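Local coordinates for protein acyl-CoA dehydrogenase (Bacillus subtilis, PDB 5LNX) that catalyses the FAD-dependent oxidation of 2,3-saturated acyl-CoA thioesters to their 2,3-dehydroacyl-CoA products, passing the electrons to an acceptor, at residues A70-S75 with I251-L256. Sequence-based numbering, arbitrary orientation.
Sequences AIHEIS and IAEAAL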
# COMPACT_ATOMS: atom_id res chain seq x y z
N ALA D 70 8.56 -15.51 25.18
CA ALA D 70 7.45 -15.52 26.12
C ALA D 70 6.44 -14.46 25.71
O ALA D 70 5.27 -14.77 25.44
CB ALA D 70 7.95 -15.28 27.54
N ILE D 71 6.91 -13.22 25.60
CA ILE D 71 6.07 -12.05 25.21
C ILE D 71 5.33 -12.25 23.89
O ILE D 71 4.17 -11.87 23.75
CB ILE D 71 6.93 -10.79 25.09
CG1 ILE D 71 7.51 -10.43 26.47
CG2 ILE D 71 6.12 -9.62 24.55
CD1 ILE D 71 8.30 -9.14 26.50
N HIS D 72 6.00 -12.90 22.95
CA HIS D 72 5.38 -13.31 21.69
C HIS D 72 4.16 -14.22 21.91
O HIS D 72 3.05 -13.94 21.44
CB HIS D 72 6.41 -14.04 20.81
CG HIS D 72 5.82 -14.70 19.59
ND1 HIS D 72 6.50 -15.67 18.88
CD2 HIS D 72 4.64 -14.52 18.95
CE1 HIS D 72 5.76 -16.05 17.86
NE2 HIS D 72 4.62 -15.37 17.88
N GLU D 73 4.42 -15.31 22.62
CA GLU D 73 3.39 -16.30 22.95
C GLU D 73 2.21 -15.72 23.73
O GLU D 73 1.05 -16.00 23.41
CB GLU D 73 4.02 -17.44 23.75
CG GLU D 73 4.81 -18.38 22.86
CD GLU D 73 3.94 -19.07 21.82
OE1 GLU D 73 2.67 -19.13 21.93
OE2 GLU D 73 4.55 -19.52 20.85
N ILE D 74 2.50 -14.91 24.74
CA ILE D 74 1.46 -14.31 25.59
C ILE D 74 0.59 -13.36 24.79
O ILE D 74 -0.61 -13.23 25.06
CB ILE D 74 2.07 -13.55 26.79
CG1 ILE D 74 2.58 -14.56 27.83
CG2 ILE D 74 1.03 -12.65 27.43
CD1 ILE D 74 3.23 -13.94 29.06
N SER D 75 1.20 -12.72 23.81
CA SER D 75 0.52 -11.71 23.01
C SER D 75 -0.42 -12.31 21.96
O SER D 75 -1.36 -11.64 21.51
CB SER D 75 1.54 -10.75 22.39
OG SER D 75 2.30 -10.12 23.42
N ILE D 251 -0.11 -10.49 18.13
CA ILE D 251 -1.38 -9.93 17.65
C ILE D 251 -1.68 -10.45 16.23
O ILE D 251 -2.78 -10.86 15.94
CB ILE D 251 -1.36 -8.40 17.61
CG1 ILE D 251 -1.48 -7.83 19.02
CG2 ILE D 251 -2.52 -7.87 16.78
CD1 ILE D 251 -1.10 -6.37 19.13
N ALA D 252 -0.67 -10.39 15.36
CA ALA D 252 -0.86 -10.64 13.93
C ALA D 252 -1.15 -12.13 13.67
O ALA D 252 -1.90 -12.48 12.77
CB ALA D 252 0.36 -10.22 13.15
N GLU D 253 -0.50 -12.98 14.47
CA GLU D 253 -0.66 -14.40 14.35
C GLU D 253 -2.05 -14.85 14.81
O GLU D 253 -2.69 -15.71 14.19
CB GLU D 253 0.44 -15.09 15.13
CG GLU D 253 1.77 -14.97 14.42
CD GLU D 253 2.84 -15.84 15.04
OE1 GLU D 253 2.65 -16.23 16.23
OE2 GLU D 253 3.87 -16.09 14.39
N ALA D 254 -2.52 -14.23 15.88
CA ALA D 254 -3.90 -14.43 16.35
C ALA D 254 -4.89 -14.03 15.27
O ALA D 254 -5.86 -14.75 15.00
CB ALA D 254 -4.15 -13.60 17.61
N ALA D 255 -4.68 -12.87 14.67
CA ALA D 255 -5.55 -12.45 13.55
C ALA D 255 -5.60 -13.53 12.47
O ALA D 255 -6.66 -13.85 11.95
CB ALA D 255 -5.07 -11.14 12.95
N LEU D 256 -4.42 -14.04 12.11
CA LEU D 256 -4.29 -15.00 11.03
C LEU D 256 -5.01 -16.33 11.34
O LEU D 256 -5.88 -16.78 10.60
CB LEU D 256 -2.81 -15.26 10.76
CG LEU D 256 -2.52 -16.40 9.79
CD1 LEU D 256 -2.99 -16.03 8.39
CD2 LEU D 256 -1.03 -16.72 9.81
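His72 turns the edge of its imidazole to the carboxylate of Glu253, and NE2 donates to OE1 at 2.7 Å with an N-H...O angle of 160°. OE1 lies close to the ring plane, yet the ring reaches it from above the carboxylate plane. With CG anti to the backbone N (chi1 170°), the imidazole reaches across to the other helix, where the long, extended chain of Glu253 meets it. Histidine suits the place because it has two ring nitrogens, set apart by CE1, that can each take a partner: ND1 is hydrogen-bonded to the hydroxyl of Tyr298 while NE2 holds the glutamate. OE1 also forms a salt bridge with Arg76, which probably helps keep this buried carboxylate charged. An alanine in place of Glu253 would probably leave His72 NE2 without its acceptor and take from Arg76 the charge it pairs with here. Where the backbones come nearest, the CA atoms of Ser75 and Ile251 are 6.0 Å apart, a closeness to which the small serine and the turning away of the Ile251 side chain probably contribute; Ser75 OG donates a hydrogen bond to Ile71 O (2.6 Å), within its own helix. The arrangement is a buried His-carboxylate hydrogen bond linking helix 64-77 of the N-terminal helical domain to the long helix 229-265 of the C-terminal helical domain in the acyl-CoA dehydrogenase fold.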